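Side-chain contacts in oxidoreductase, NAD-binding/iron-sulfur cluster-binding protein (Nitratireductor pacificus pht-3B, PDB 6ZXU), which is a catabolic reductive dehalogenase that carries a cobalamin and two iron-sulfur clusters, and probably removes halogens from organohalides with electrons passed through those clusters: residues E78-A81 with R82-R86; A709-T712 with P713-R717; E604-R607 with L608-S612. All coordinates share one frame; numbering follows the deposited sequence.

Interaction 1: E78-A81 with R82-R86; sequences EEYA and RLFTR
The carbonyl oxygen of A81 is gripped twice by one residue, T85. The hydroxyl OG1 of T85 lies 2.8 Å from A81 O and donates to it. The backbone N of T85 bonds to the same oxygen at 2.9 Å. The two donors come from opposite faces of the carbonyl plane, and the hydroxyl sits above that plane, 36° out of it. T85 can reach back because OG1 stands beside its own backbone N (chi1 -59°), which turns it toward the preceding turn.

Y80 and F84 are one turn apart on the buried side. The backbone N of F84 bonds to Y80 O at 2.9 Å. The same oxygen also sits over one face of the F84 ring, displaced toward the rim, with CG the closest ring atom at 3.2 Å. The two aromatic rings do not stack. CZ of F84 comes to the edge of the Y80 ring, near its plane, and CE2 of F84 lies 4.3 Å from CB of Y80. L83 adds its CD2 methyl, 4.4 Å from Y80 CD2. M174 of helix 168-190 touches both aromatic side chains, and M354 of helix 342-354 touches Y80 and L83.

R82 lies on the exposed side. Its chain bends at chi3 (-63°), which folds the guanidinium back over the backbone. One face of that group rests above E78 O and E79 CA. The carboxylates of E78 and E79 stay apart from it: E78 OE2 is 4.8 Å from R82 NH1. Any attraction across that gap is probably modest.

This is the pattern of an amphipathic helix, here 74-85, with i to i+4 backbone bonds, an aromatic and aliphatic face packed against neighbouring helices, and a charged face outside.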
# COMPACT_ATOMS: atom_id res chain seq x y z
N GLU A 78 13.10 -15.08 -6.37
CA GLU A 78 14.26 -14.90 -7.29
C GLU A 78 13.82 -14.35 -8.63
O GLU A 78 14.46 -13.50 -9.21
CB GLU A 78 15.01 -16.19 -7.47
CG GLU A 78 15.83 -16.56 -6.23
CD GLU A 78 16.58 -17.91 -6.41
OE1 GLU A 78 17.78 -18.04 -5.94
OE2 GLU A 78 16.01 -18.83 -7.10
N GLU A 79 12.68 -14.78 -9.12
CA GLU A 79 12.20 -14.26 -10.36
C GLU A 79 11.83 -12.80 -10.28
O GLU A 79 12.10 -12.04 -11.19
CB GLU A 79 10.99 -15.08 -10.84
CG GLU A 79 10.55 -14.58 -12.19
CD GLU A 79 9.22 -15.18 -12.64
OE1 GLU A 79 8.44 -15.67 -11.75
OE2 GLU A 79 8.96 -15.14 -13.90
N TYR A 80 11.18 -12.37 -9.19
CA TYR A 80 10.80 -10.95 -9.09
C TYR A 80 12.05 -10.09 -8.86
O TYR A 80 12.13 -8.97 -9.35
CB TYR A 80 9.71 -10.74 -8.00
CG TYR A 80 8.34 -11.11 -8.54
CD1 TYR A 80 7.91 -12.43 -8.54
CD2 TYR A 80 7.48 -10.17 -9.01
CE1 TYR A 80 6.68 -12.81 -9.07
CE2 TYR A 80 6.23 -10.54 -9.57
CZ TYR A 80 5.88 -11.85 -9.63
OH TYR A 80 4.63 -12.25 -10.15
N ALA A 81 13.03 -10.60 -8.13
CA ALA A 81 14.32 -9.88 -8.00
C ALA A 81 14.97 -9.65 -9.36
O ALA A 81 15.49 -8.57 -9.62
CB ALA A 81 15.25 -10.68 -7.06
N ARG A 82 14.93 -10.66 -10.24
CA ARG A 82 15.55 -10.51 -11.54
C ARG A 82 14.81 -9.48 -12.34
O ARG A 82 15.39 -8.76 -13.09
CB ARG A 82 15.59 -11.85 -12.27
CG ARG A 82 16.65 -12.84 -11.73
CD ARG A 82 16.93 -13.97 -12.72
NE ARG A 82 15.72 -14.79 -12.94
CZ ARG A 82 15.34 -15.82 -12.18
NH1 ARG A 82 16.12 -16.21 -11.15
NH2 ARG A 82 14.20 -16.48 -12.44
N LEU A 83 13.48 -9.48 -12.22
CA LEU A 83 12.70 -8.48 -12.88
C LEU A 83 13.09 -7.09 -12.42
O LEU A 83 13.28 -6.21 -13.22
CB LEU A 83 11.24 -8.72 -12.60
CG LEU A 83 10.30 -7.68 -13.14
CD1 LEU A 83 10.32 -7.77 -14.65
CD2 LEU A 83 8.87 -7.95 -12.57
N PHE A 84 13.19 -6.89 -11.10
CA PHE A 84 13.51 -5.57 -10.58
C PHE A 84 14.93 -5.11 -10.90
O PHE A 84 15.14 -3.92 -11.07
CB PHE A 84 13.27 -5.51 -9.04
CG PHE A 84 11.87 -5.82 -8.62
CD1 PHE A 84 10.77 -5.52 -9.45
CD2 PHE A 84 11.61 -6.31 -7.34
CE1 PHE A 84 9.47 -5.85 -9.06
CE2 PHE A 84 10.32 -6.60 -6.94
CZ PHE A 84 9.24 -6.39 -7.78
N THR A 85 15.86 -6.06 -11.04
CA THR A 85 17.19 -5.80 -11.55
C THR A 85 17.30 -5.04 -12.87
O THR A 85 18.16 -4.18 -13.03
CB THR A 85 17.94 -7.12 -11.69
OG1 THR A 85 18.01 -7.76 -10.41
CG2 THR A 85 19.30 -6.89 -12.23
N ARG A 86 16.36 -5.25 -13.78
CA ARG A 86 16.30 -4.53 -15.06
C ARG A 86 16.12 -3.05 -14.87
O ARG A 86 16.35 -2.26 -15.79
CB ARG A 86 15.14 -5.08 -15.94
CG ARG A 86 15.22 -6.62 -15.98
CD ARG A 86 14.48 -7.35 -17.07
NE ARG A 86 13.12 -6.90 -17.33
CZ ARG A 86 12.74 -6.11 -18.33
NH1 ARG A 86 11.43 -5.81 -18.48
NH2 ARG A 86 13.64 -5.59 -19.18

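Interaction 2: A709-T712 with P713-R717; sequences AAET and PAAAR
T712 OG1 accepts a hydrogen bond from the backbone N of A715 at 3.1 Å, nearly straight at 164°. The threonine hydroxyl takes the place between its own backbone N and carbonyl carbon (chi1 72°), which aims it at the first turn of the helix. The CB of A715 packs against the same oxygen at 3.4 Å. T712 O accepts from A716 N at 3.0 Å, and this bond opens the regular helical pattern. T712 is therefore the N-cap of helix 713-721, and P713 follows as the first helical residue, where the missing N-H costs no helical bond.

E711 lies alongside this turn. Its extended chain (chi1 -177°) sets the carboxylate against A716, with OE2 3.5 Å from A716 CB, while CG meets the CB of A715 at 3.9 Å. The acid is fixed from further along the helix, where R719 NE forms a salt bridge to OE1. With an alanine here, R719 would probably lose its acid and A716 one of its packing partners. Further out, the E711 backbone bonds to M561 of strand 560-562, and M561 also touches A716. A salt bridge from R717 to E566 also holds this helix.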
# COMPACT_ATOMS: atom_id res chain seq x y z
N ALA A 709 -34.36 7.79 -8.10
CA ALA A 709 -35.28 6.67 -8.18
C ALA A 709 -34.78 5.43 -7.42
O ALA A 709 -35.47 4.45 -7.36
CB ALA A 709 -35.48 6.27 -9.65
N ALA A 710 -33.59 5.47 -6.86
CA ALA A 710 -33.02 4.30 -6.17
C ALA A 710 -33.92 3.81 -5.02
O ALA A 710 -34.44 4.60 -4.25
CB ALA A 710 -31.62 4.59 -5.66
N GLU A 711 -34.12 2.49 -4.96
CA GLU A 711 -34.90 1.88 -3.88
C GLU A 711 -34.15 2.09 -2.55
O GLU A 711 -32.92 2.02 -2.48
CB GLU A 711 -35.07 0.40 -4.18
CG GLU A 711 -35.93 -0.40 -3.20
CD GLU A 711 -36.03 -1.94 -3.57
OE1 GLU A 711 -37.15 -2.50 -3.41
OE2 GLU A 711 -35.03 -2.58 -4.00
N THR A 712 -34.89 2.36 -1.48
CA THR A 712 -34.25 2.42 -0.15
C THR A 712 -33.97 1.02 0.38
O THR A 712 -34.64 0.05 0.01
CB THR A 712 -35.08 3.17 0.90
OG1 THR A 712 -36.18 2.36 1.24
CG2 THR A 712 -35.58 4.48 0.35
N PRO A 713 -32.95 0.87 1.21
CA PRO A 713 -32.67 -0.44 1.77
C PRO A 713 -33.84 -0.95 2.58
O PRO A 713 -34.06 -2.14 2.59
CB PRO A 713 -31.38 -0.23 2.59
CG PRO A 713 -30.70 0.94 1.95
CD PRO A 713 -31.84 1.82 1.46
N ALA A 714 -34.60 -0.08 3.20
CA ALA A 714 -35.79 -0.52 3.96
C ALA A 714 -36.85 -1.14 3.03
O ALA A 714 -37.39 -2.22 3.28
CB ALA A 714 -36.33 0.66 4.73
N ALA A 715 -37.11 -0.49 1.92
CA ALA A 715 -38.05 -0.96 0.94
C ALA A 715 -37.55 -2.30 0.35
O ALA A 715 -38.33 -3.20 0.12
CB ALA A 715 -38.25 0.07 -0.14
N ALA A 716 -36.26 -2.44 0.10
CA ALA A 716 -35.73 -3.69 -0.42
C ALA A 716 -35.95 -4.79 0.55
O ALA A 716 -36.33 -5.88 0.16
CB ALA A 716 -34.26 -3.58 -0.76
N ARG A 717 -35.68 -4.56 1.83
CA ARG A 717 -35.87 -5.62 2.83
C ARG A 717 -37.33 -6.04 2.89
O ARG A 717 -37.60 -7.21 3.02
CB ARG A 717 -35.40 -5.16 4.23
CG ARG A 717 -33.88 -5.08 4.35
CD ARG A 717 -33.41 -4.70 5.73
NE ARG A 717 -31.92 -4.75 5.71
CZ ARG A 717 -31.10 -3.67 5.63
NH1 ARG A 717 -31.62 -2.41 5.64
NH2 ARG A 717 -29.75 -3.86 5.58

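Interaction 3: E604-R607 with L608-S612; sequences EGRR and LAELS
R607 and E610 meet at a slant, their guanidinium and carboxylate planes 62° apart. The arginine uses NE, not its outer nitrogens: NE donates to E610 OE1 at 2.9 Å, in a nearly straight bond of 168°. The oxygen lies at the guanidinium edge, in its plane. On the glutamate side, NE stands well above the carboxylate plane. The salt bridge needs a curled arginine. R607 bends at both chi2 (49°) and chi3, which brings NE to the E610 carboxylate, one turn further on. The glutamate runs extended, and its CG passes 3.3 Å from R606 O.

The pair is an i to i+3 salt bridge on the surface of helix 603-614. It ties side chains across a turn whose backbone is already held by i to i+4 bonds, such as E610 N to R606 O at 2.9 Å. R607 also runs past L611, its CD 4.1 Å from L611 CG.

R606 leans the other way. Its aliphatic CG is 4.2 Å from E610 OE1, but its charged end leaves the turn. There NH2 forms a salt bridge with D601 and NH1 a hydrogen bond with Q25. With E610 it probably shares little more than a distant attraction.

L608 sets its side chain over the preceding turn, CG 3.5 Å from E604 O. S612 N and S612 OG both donate to L608 O, the hydroxyl at 2.7 Å, one on each face of the carbonyl. S612 itself is buried and touches W597 and also I622 of helix 619-628.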
# COMPACT_ATOMS: atom_id res chain seq x y z
N GLU A 604 -3.38 5.70 22.73
CA GLU A 604 -4.64 6.44 22.72
C GLU A 604 -5.42 6.28 21.42
O GLU A 604 -6.65 6.33 21.44
CB GLU A 604 -4.50 7.95 23.03
CG GLU A 604 -4.39 8.77 21.79
CD GLU A 604 -4.67 10.31 21.90
OE1 GLU A 604 -5.07 10.89 22.96
OE2 GLU A 604 -4.46 10.94 20.82
N GLY A 605 -4.71 6.19 20.29
CA GLY A 605 -5.34 6.00 19.04
C GLY A 605 -6.07 4.67 18.98
O GLY A 605 -7.23 4.62 18.57
N ARG A 606 -5.44 3.60 19.47
CA ARG A 606 -6.09 2.35 19.53
C ARG A 606 -7.29 2.37 20.44
O ARG A 606 -8.31 1.76 20.17
CB ARG A 606 -5.09 1.29 19.91
CG ARG A 606 -5.69 -0.12 19.90
CD ARG A 606 -6.03 -0.58 18.43
NE ARG A 606 -4.75 -0.73 17.71
CZ ARG A 606 -3.98 -1.81 17.77
NH1 ARG A 606 -4.30 -2.85 18.54
NH2 ARG A 606 -2.86 -1.79 17.11
N ARG A 607 -7.19 3.09 21.56
CA ARG A 607 -8.28 3.22 22.49
C ARG A 607 -9.49 3.96 21.89
O ARG A 607 -10.64 3.57 22.14
CB ARG A 607 -7.79 3.88 23.79
CG ARG A 607 -8.87 4.03 24.88
CD ARG A 607 -9.66 2.73 25.15
NE ARG A 607 -8.77 1.61 25.47
CZ ARG A 607 -8.39 1.28 26.72
NH1 ARG A 607 -8.85 1.96 27.76
NH2 ARG A 607 -7.57 0.26 26.92
N LEU A 608 -9.27 5.01 21.14
CA LEU A 608 -10.36 5.69 20.50
C LEU A 608 -11.09 4.81 19.52
O LEU A 608 -12.34 4.84 19.44
CB LEU A 608 -9.93 6.93 19.83
CG LEU A 608 -9.59 8.11 20.78
CD1 LEU A 608 -8.84 9.14 20.01
CD2 LEU A 608 -10.86 8.72 21.30
N ALA A 609 -10.36 3.91 18.86
CA ALA A 609 -11.04 2.94 17.99
C ALA A 609 -11.80 1.89 18.79
O ALA A 609 -12.90 1.53 18.44
CB ALA A 609 -10.02 2.25 17.10
N GLU A 610 -11.21 1.36 19.86
CA GLU A 610 -11.90 0.42 20.74
C GLU A 610 -13.19 1.00 21.27
O GLU A 610 -14.23 0.32 21.31
CB GLU A 610 -11.05 -0.01 21.91
CG GLU A 610 -9.79 -0.80 21.56
CD GLU A 610 -8.85 -1.08 22.82
OE1 GLU A 610 -8.08 -0.19 23.35
OE2 GLU A 610 -8.85 -2.26 23.28
N LEU A 611 -13.16 2.25 21.69
CA LEU A 611 -14.35 2.86 22.18
C LEU A 611 -15.39 3.00 21.09
O LEU A 611 -16.57 2.84 21.37
CB LEU A 611 -14.04 4.24 22.81
CG LEU A 611 -13.26 4.31 24.10
CD1 LEU A 611 -12.76 5.72 24.39
CD2 LEU A 611 -14.15 3.82 25.22
N SER A 612 -14.97 3.38 19.88
CA SER A 612 -15.90 3.50 18.78
C SER A 612 -16.59 2.18 18.50
O SER A 612 -17.77 2.15 18.25
CB SER A 612 -15.20 3.98 17.52
OG SER A 612 -14.43 5.17 17.73

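How the interactions relate
Along the chain the order is interaction 1, interaction 3, interaction 2. All three are local contacts of helices, and no two share one: helix 74-85 holds interaction 1, helix 603-614 interaction 3, and the start of helix 713-721 interaction 2. Interaction 1 lies on the opposite side of the chain's centre from both others, with centres about 51 Å from interaction 2 and 41 Å from interaction 3. Interactions 2 and 3 are about 33 Å apart between centres. Both are nearer the cofactors: A609 lies about 11 Å from an iron-sulfur cluster and P713 about 12 Å from cobalamin, from their side chains. Their residues supply no cofactor ligand; each contact shapes its own helix.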